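Local atomic coordinates of outer membrane protein assembly factor BamA (Haemophilus ducreyi, PDB entry 4K3C), a protein that probably helps to assemble and insert beta-barrel proteins into the bacterial outer membrane as part of the Bam complex. Residues R157-I162 and I180-F185; N204-Y209 and G222-Y227. All blocks are in the same frame, centred on the assembly; numbering follows the deposited sequence.

Contact 1 (R157-I162 and I180-F185); sequences RNTGSI and ITQDNF
The backbone oxygen of D183 is gripped by two side chains: the T159 hydroxyl from across the contact and the amide of neighbouring Q182. T159 OG1 donates to D183 O over 3.1 Å from well above the carbonyl plane, while the bond from Q182 NE2 to the same oxygen is weak. The Q182 chain bends at its second torsion (chi2 75°), which swings the amide forward beside D183 O, close to the T159 hydroxyl. T159 and D183 are also tied through their backbones, D183 N giving a nearly straight bond of 2.8 Å to T159 O, and the beta carbons T159 CB and D183 CB pack 3.8 Å apart. Just before this, N158 OD1 accepts from G160 N at 3.0 Å, an Asx turn that shapes the entry to strand 160-169. From there S161 and T181 form a hydrogen-bonded antiparallel pair, with S161 OG lying 3.8 Å from T181 CB. The hairpin so begun is the first of the Omp85-type barrel, and F130, from the preceding POTRA region, packs on T159, D183 and N184. A backbone bond and a side-chain bond thus join T159 to D183 where the chain passes from the POTRA region into the barrel.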
ATOM      1  N   ARG A 157      -5.529  16.567  20.307  1.00 47.84           N
ATOM      2  CA  ARG A 157      -4.088  16.487  20.285  1.00 55.55           C
ATOM      3  C   ARG A 157      -3.513  16.998  18.974  1.00 52.66           C
ATOM      4  O   ARG A 157      -4.204  17.007  17.957  1.00 50.60           O
ATOM      5  CB  ARG A 157      -3.642  15.050  20.550  1.00 58.92           C
ATOM      6  CG  ARG A 157      -3.512  14.195  19.309  1.00 68.97           C
ATOM      7  CD  ARG A 157      -2.597  13.017  19.584  1.00 82.20           C
ATOM      8  NE  ARG A 157      -2.196  12.359  18.346  1.00 84.68           N
ATOM      9  CZ  ARG A 157      -0.949  12.015  18.051  1.00 78.11           C
ATOM     10  NH1 ARG A 157       0.025  12.262  18.920  1.00 71.21           N
ATOM     11  NH2 ARG A 157      -0.685  11.421  16.890  1.00 75.64           N
ATOM     12  N   ASN A 158      -2.249  17.424  19.012  1.00 55.92           N
ATOM     13  CA  ASN A 158      -1.555  17.921  17.827  1.00 59.31           C
ATOM     14  C   ASN A 158      -1.460  16.849  16.731  1.00 57.70           C
ATOM     15  O   ASN A 158      -0.688  15.899  16.830  1.00 66.93           O
ATOM     16  CB  ASN A 158      -0.162  18.457  18.186  1.00 65.77           C
ATOM     17  CG  ASN A 158       0.474  19.261  17.047  1.00 78.04           C
ATOM     18  OD1 ASN A 158      -0.065  19.325  15.939  1.00 85.37           O
ATOM     19  ND2 ASN A 158       1.623  19.881  17.319  1.00 77.76           N
ATOM     20  N   THR A 159      -2.255  17.023  15.686  1.00 45.89           N
ATOM     21  CA  THR A 159      -2.356  16.041  14.622  1.00 48.81           C
ATOM     22  C   THR A 159      -1.614  16.542  13.397  1.00 50.97           C
ATOM     23  O   THR A 159      -1.839  16.089  12.272  1.00 50.83           O
ATOM     24  CB  THR A 159      -3.825  15.749  14.301  1.00 49.07           C
ATOM     25  OG1 THR A 159      -4.609  16.933  14.539  1.00 47.62           O
ATOM     26  CG2 THR A 159      -4.338  14.633  15.208  1.00 47.16           C
ATOM     27  N   GLY A 160      -0.725  17.498  13.643  1.00 50.34           N
ATOM     28  CA  GLY A 160       0.133  18.051  12.616  1.00 47.35           C
ATOM     29  C   GLY A 160       1.517  17.428  12.707  1.00 57.44           C
ATOM     30  O   GLY A 160       2.071  17.272  13.800  1.00 55.24           O
ATOM     31  N   SER A 161       2.064  17.049  11.556  1.00 66.12           N
ATOM     32  CA  SER A 161       3.381  16.445  11.491  1.00 36.41           C
ATOM     33  C   SER A 161       4.223  17.143  10.436  1.00 51.62           C
ATOM     34  O   SER A 161       3.698  17.687   9.460  1.00 57.71           O
ATOM     35  CB  SER A 161       3.264  14.965  11.138  1.00 75.11           C
ATOM     36  OG  SER A 161       3.599  14.727   9.770  1.00 77.09           O
ATOM     37  N   ILE A 162       5.536  17.135  10.632  1.00 47.41           N
ATOM     38  CA  ILE A 162       6.447  17.543   9.571  1.00 49.76           C
ATOM     39  C   ILE A 162       7.410  16.396   9.415  1.00 42.25           C
ATOM     40  O   ILE A 162       7.719  15.718  10.389  1.00 57.07           O
ATOM     41  CB  ILE A 162       7.178  18.888   9.848  1.00 51.37           C
ATOM     42  CG1 ILE A 162       7.899  19.359   8.583  1.00 58.41           C
ATOM     43  CG2 ILE A 162       8.157  18.751  10.983  1.00 45.92           C
ATOM     44  CD1 ILE A 162       8.684  20.639   8.751  1.00 67.12           C
ATOM     45  N   ILE A 180       4.526  18.435   4.928  1.00 32.69           N
ATOM     46  CA  ILE A 180       3.887  18.982   6.101  1.00 35.45           C
ATOM     47  C   ILE A 180       2.459  18.459   6.032  1.00 46.83           C
ATOM     48  O   ILE A 180       1.893  18.301   4.937  1.00 31.06           O
ATOM     49  CB  ILE A 180       4.051  20.547   6.149  1.00 41.08           C
ATOM     50  CG1 ILE A 180       3.516  21.149   7.443  1.00 37.85           C
ATOM     51  CG2 ILE A 180       3.448  21.218   4.927  1.00 31.67           C
ATOM     52  CD1 ILE A 180       2.043  21.429   7.430  1.00 42.35           C
ATOM     53  N   THR A 181       1.908  18.120   7.190  1.00 50.08           N
ATOM     54  CA  THR A 181       0.640  17.396   7.247  1.00 46.45           C
ATOM     55  C   THR A 181      -0.190  17.822   8.437  1.00 40.29           C
ATOM     56  O   THR A 181       0.325  17.905   9.539  1.00 39.79           O
ATOM     57  CB  THR A 181       0.863  15.884   7.402  1.00 38.64           C
ATOM     58  OG1 THR A 181       1.682  15.404   6.334  1.00 44.94           O
ATOM     59  CG2 THR A 181      -0.465  15.147   7.380  1.00 32.80           C
ATOM     60  N   GLN A 182      -1.470  18.096   8.215  1.00 38.24           N
ATOM     61  CA  GLN A 182      -2.382  18.314   9.319  1.00 49.50           C
ATOM     62  C   GLN A 182      -3.471  17.295   9.160  1.00 54.15           C
ATOM     63  O   GLN A 182      -4.225  17.312   8.191  1.00 33.72           O
ATOM     64  CB  GLN A 182      -2.960  19.737   9.314  1.00 60.01           C
ATOM     65  CG  GLN A 182      -4.100  20.003  10.323  1.00 61.90           C
ATOM     66  CD  GLN A 182      -3.625  20.139  11.775  1.00 72.39           C
ATOM     67  OE1 GLN A 182      -2.534  20.644  12.048  1.00 72.76           O
ATOM     68  NE2 GLN A 182      -4.454  19.686  12.710  1.00 78.09           N
ATOM     69  N   ASP A 183      -3.524  16.382  10.113  1.00 60.19           N
ATOM     70  CA  ASP A 183      -4.585  15.402  10.147  1.00 58.79           C
ATOM     71  C   ASP A 183      -5.783  15.933  10.901  1.00 57.89           C
ATOM     72  O   ASP A 183      -5.679  16.940  11.610  1.00 59.10           O
ATOM     73  CB  ASP A 183      -4.095  14.147  10.817  1.00 60.38           C
ATOM     74  CG  ASP A 183      -4.326  12.965   9.979  1.00 63.80           C
ATOM     75  OD1 ASP A 183      -5.506  12.768   9.597  1.00 60.29           O
ATOM     76  OD2 ASP A 183      -3.326  12.275   9.679  1.00 70.53           O
ATOM     77  N   ASN A 184      -6.915  15.251  10.750  1.00 51.27           N
ATOM     78  CA  ASN A 184      -8.141  15.671  11.402  1.00 37.91           C
ATOM     79  C   ASN A 184      -8.466  17.148  11.071  1.00 44.43           C
ATOM     80  O   ASN A 184      -9.095  17.856  11.848  1.00 47.41           O
ATOM     81  CB  ASN A 184      -8.034  15.414  12.902  1.00 39.47           C
ATOM     82  CG  ASN A 184      -9.335  15.625  13.623  1.00 51.99           C
ATOM     83  OD1 ASN A 184     -10.401  15.608  13.009  1.00 41.76           O
ATOM     84  ND2 ASN A 184      -9.263  15.839  14.934  1.00 56.57           N
ATOM     85  N   PHE A 185      -7.996  17.596   9.909  1.00 41.62           N
ATOM     86  CA  PHE A 185      -8.337  18.883   9.311  1.00 49.06           C
ATOM     87  C   PHE A 185      -9.762  18.802   8.843  1.00 62.69           C
ATOM     88  O   PHE A 185     -10.097  17.886   8.109  1.00 92.75           O
ATOM     89  CB  PHE A 185      -7.450  19.066   8.073  1.00 43.15           C
ATOM     90  CG  PHE A 185      -7.771  20.281   7.236  1.00 36.81           C
ATOM     91  CD1 PHE A 185      -8.831  20.280   6.335  1.00 35.87           C
ATOM     92  CD2 PHE A 185      -6.961  21.402   7.299  1.00 40.85           C
ATOM     93  CE1 PHE A 185      -9.105  21.387   5.559  1.00 44.76           C
ATOM     94  CE2 PHE A 185      -7.223  22.510   6.521  1.00 48.12           C
ATOM     95  CZ  PHE A 185      -8.295  22.504   5.648  1.00 51.98           C
TER

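Contact 2 (N204-Y209 and G222-Y227); sequences NVNLSY and GGNIFY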
ATOM      1  N   ASN A 204       9.234  17.188  -7.443  1.00 35.68           N
ATOM      2  CA  ASN A 204       7.795  17.078  -7.528  1.00 33.63           C
ATOM      3  C   ASN A 204       7.161  17.653  -6.286  1.00 39.32           C
ATOM      4  O   ASN A 204       7.436  17.221  -5.178  1.00 52.63           O
ATOM      5  CB  ASN A 204       7.367  15.622  -7.693  1.00 49.46           C
ATOM      6  CG  ASN A 204       8.476  14.733  -8.256  1.00 67.56           C
ATOM      7  OD1 ASN A 204       8.426  14.316  -9.416  1.00 71.40           O
ATOM      8  ND2 ASN A 204       9.476  14.421  -7.424  1.00 74.88           N
ATOM      9  N   VAL A 205       6.316  18.645  -6.476  1.00 36.16           N
ATOM     10  CA  VAL A 205       5.554  19.204  -5.386  1.00 39.90           C
ATOM     11  C   VAL A 205       4.131  18.700  -5.529  1.00 47.22           C
ATOM     12  O   VAL A 205       3.660  18.429  -6.627  1.00 54.08           O
ATOM     13  CB  VAL A 205       5.588  20.735  -5.422  1.00 41.21           C
ATOM     14  CG1 VAL A 205       4.824  21.344  -4.243  1.00 28.73           C
ATOM     15  CG2 VAL A 205       7.009  21.179  -5.415  1.00 32.54           C
ATOM     16  N   ASN A 206       3.436  18.612  -4.412  1.00 51.37           N
ATOM     17  CA  ASN A 206       2.226  17.863  -4.367  1.00 27.39           C
ATOM     18  C   ASN A 206       1.347  18.364  -3.233  1.00 32.76           C
ATOM     19  O   ASN A 206       1.751  18.311  -2.058  1.00 31.37           O
ATOM     20  CB  ASN A 206       2.638  16.430  -4.085  1.00 45.22           C
ATOM     21  CG  ASN A 206       1.475  15.535  -3.899  1.00 56.87           C
ATOM     22  OD1 ASN A 206       0.580  15.490  -4.744  1.00 61.53           O
ATOM     23  ND2 ASN A 206       1.453  14.816  -2.780  1.00 66.17           N
ATOM     24  N   LEU A 207       0.159  18.878  -3.554  1.00 28.56           N
ATOM     25  CA  LEU A 207      -0.833  19.125  -2.505  1.00 27.88           C
ATOM     26  C   LEU A 207      -1.889  18.054  -2.585  1.00 41.25           C
ATOM     27  O   LEU A 207      -2.351  17.714  -3.674  1.00 48.63           O
ATOM     28  CB  LEU A 207      -1.497  20.481  -2.659  1.00 42.05           C
ATOM     29  CG  LEU A 207      -2.302  20.852  -1.408  1.00 42.34           C
ATOM     30  CD1 LEU A 207      -2.153  22.325  -1.094  1.00 31.20           C
ATOM     31  CD2 LEU A 207      -3.770  20.504  -1.576  1.00 49.12           C
ATOM     32  N   SER A 208      -2.295  17.522  -1.441  1.00 32.66           N
ATOM     33  CA  SER A 208      -3.218  16.389  -1.454  1.00 34.39           C
ATOM     34  C   SER A 208      -4.216  16.479  -0.311  1.00 43.51           C
ATOM     35  O   SER A 208      -3.846  16.825   0.822  1.00 48.98           O
ATOM     36  CB  SER A 208      -2.450  15.071  -1.351  1.00 36.37           C
ATOM     37  OG  SER A 208      -1.887  14.922  -0.055  1.00 53.04           O
ATOM     38  N   TYR A 209      -5.480  16.172  -0.617  1.00 32.83           N
ATOM     39  CA  TYR A 209      -6.519  16.112   0.403  1.00 29.50           C
ATOM     40  C   TYR A 209      -7.183  14.730   0.475  1.00 29.79           C
ATOM     41  O   TYR A 209      -7.677  14.226  -0.512  1.00 32.66           O
ATOM     42  CB  TYR A 209      -7.564  17.217   0.188  1.00 29.73           C
ATOM     43  CG  TYR A 209      -8.684  17.206   1.213  1.00 30.56           C
ATOM     44  CD1 TYR A 209      -8.463  17.599   2.529  1.00 37.39           C
ATOM     45  CD2 TYR A 209      -9.953  16.789   0.865  1.00 41.29           C
ATOM     46  CE1 TYR A 209      -9.499  17.580   3.475  1.00 34.71           C
ATOM     47  CE2 TYR A 209     -10.982  16.758   1.794  1.00 52.89           C
ATOM     48  CZ  TYR A 209     -10.756  17.159   3.095  1.00 43.39           C
ATOM     49  OH  TYR A 209     -11.810  17.110   3.990  1.00 42.49           O
ATOM     50  N   GLY A 222      -9.896  10.971  -2.528  1.00 49.65           N
ATOM     51  CA  GLY A 222      -8.614  11.640  -2.537  1.00 41.59           C
ATOM     52  C   GLY A 222      -8.551  12.740  -3.581  1.00 43.57           C
ATOM     53  O   GLY A 222      -8.975  12.571  -4.725  1.00 49.68           O
ATOM     54  N   GLY A 223      -8.014  13.887  -3.192  1.00 33.98           N
ATOM     55  CA  GLY A 223      -7.738  14.945  -4.143  1.00 32.11           C
ATOM     56  C   GLY A 223      -6.250  15.211  -4.199  1.00 43.54           C
ATOM     57  O   GLY A 223      -5.562  15.129  -3.182  1.00 45.99           O
ATOM     58  N   ASN A 224      -5.746  15.522  -5.383  1.00 27.69           N
ATOM     59  CA  ASN A 224      -4.344  15.790  -5.502  1.00 27.36           C
ATOM     60  C   ASN A 224      -4.103  16.833  -6.555  1.00 40.47           C
ATOM     61  O   ASN A 224      -4.730  16.791  -7.598  1.00 43.04           O
ATOM     62  CB  ASN A 224      -3.607  14.498  -5.837  1.00 32.76           C
ATOM     63  CG  ASN A 224      -2.097  14.616  -5.669  1.00 48.54           C
ATOM     64  OD1 ASN A 224      -1.352  14.668  -6.650  1.00 67.36           O
ATOM     65  ND2 ASN A 224      -1.640  14.656  -4.422  1.00 42.43           N
ATOM     66  N   ILE A 225      -3.219  17.782  -6.270  1.00 27.32           N
ATOM     67  CA  ILE A 225      -2.790  18.764  -7.237  1.00 27.41           C
ATOM     68  C   ILE A 225      -1.284  18.734  -7.185  1.00 32.52           C
ATOM     69  O   ILE A 225      -0.698  18.751  -6.104  1.00 32.58           O
ATOM     70  CB  ILE A 225      -3.173  20.166  -6.811  1.00 36.86           C
ATOM     71  CG1 ILE A 225      -4.663  20.260  -6.513  1.00 34.05           C
ATOM     72  CG2 ILE A 225      -2.730  21.193  -7.863  1.00 27.95           C
ATOM     73  CD1 ILE A 225      -5.031  21.589  -5.845  1.00 40.58           C
ATOM     74  N   PHE A 226      -0.636  18.734  -8.340  1.00 27.31           N
ATOM     75  CA  PHE A 226       0.781  18.452  -8.364  1.00 34.95           C
ATOM     76  C   PHE A 226       1.483  19.114  -9.519  1.00 41.73           C
ATOM     77  O   PHE A 226       0.894  19.381 -10.573  1.00 41.51           O
ATOM     78  CB  PHE A 226       1.016  16.938  -8.462  1.00 35.04           C
ATOM     79  CG  PHE A 226       0.498  16.332  -9.734  1.00 36.05           C
ATOM     80  CD1 PHE A 226      -0.816  15.877  -9.813  1.00 26.88           C
ATOM     81  CD2 PHE A 226       1.320  16.220 -10.851  1.00 34.85           C
ATOM     82  CE1 PHE A 226      -1.314  15.330 -10.990  1.00 44.31           C
ATOM     83  CE2 PHE A 226       0.830  15.669 -12.033  1.00 40.27           C
ATOM     84  CZ  PHE A 226      -0.491  15.225 -12.103  1.00 42.19           C
ATOM     85  N   TYR A 227       2.774  19.320  -9.310  1.00 44.72           N
ATOM     86  CA  TYR A 227       3.659  19.837 -10.319  1.00 44.63           C
ATOM     87  C   TYR A 227       4.899  18.927 -10.344  1.00 36.74           C
ATOM     88  O   TYR A 227       5.423  18.541  -9.302  1.00 32.84           O
ATOM     89  CB  TYR A 227       3.984  21.291  -9.964  1.00 50.28           C
ATOM     90  CG  TYR A 227       5.227  21.874 -10.585  1.00 56.24           C
ATOM     91  CD1 TYR A 227       5.355  21.992 -11.963  1.00 65.88           C
ATOM     92  CD2 TYR A 227       6.256  22.343  -9.791  1.00 56.11           C
ATOM     93  CE1 TYR A 227       6.484  22.545 -12.533  1.00 66.48           C
ATOM     94  CE2 TYR A 227       7.391  22.890 -10.347  1.00 61.93           C
ATOM     95  CZ  TYR A 227       7.501  22.991 -11.720  1.00 67.98           C
ATOM     96  OH  TYR A 227       8.635  23.548 -12.277  1.00 73.32           O
TER
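N206 and N224 reach across the two strands toward one another, their side chains meeting at about a right angle with the amide planes turned 40° apart. Each has CG anti to its own backbone N (chi1 175° in N206, -167° in N224), and the two lie diagonally, in successive non-hydrogen-bonded pairs, N206 facing F226 and N224 facing S208. The amide of N224 comes to N206 OD1 and lies beside S208 CB. A bond between the two amides is plausible, but the modelled spacing is too short and its details are doubtful. F226 turns its ring away from this group, although F226 CB remains 3.5 Å from V205 O. Such neighbouring strands form the wall of a transmembrane beta barrel, where these polar residues probably line the interior and V205, L207, I225 and Y227 the outer, lipid-facing surface. On the face of L207 and I225, their CB atoms stand 4.5 Å apart, and the Y227 ring meets that of Y246 on the next strand. Three hydrogen-bonded pairs hold the backbones together: V205 with Y227, L207 with I225 (L207 N to I225 O, 2.7 Å), and Y209 with G223, while the Y209 hydroxyl reaches the S190 hydroxyl on strand 190-198.

Contacts 1 and 2 lie along one barrel wall, their centres about 17 Å apart, and follow each other in the chain: 157-162 with 180-185 closes before 204-209 with 222-227 opens. Strand 190-198 lies between them, pairing with 175-185 on one edge and 202-211 on the other. They nevertheless touch directly, F185 CD1 packing 4.0 Å from Y209 CE1. S190 gives a further tie, since its hydroxyl is hydrogen-bonded both to F185 O and to the Y209 hydroxyl. The pair illustrates how a barrel is built by repeated antiparallel neighbours: contact 1 at its junction with the POTRA region, contact 2 within the regular wall.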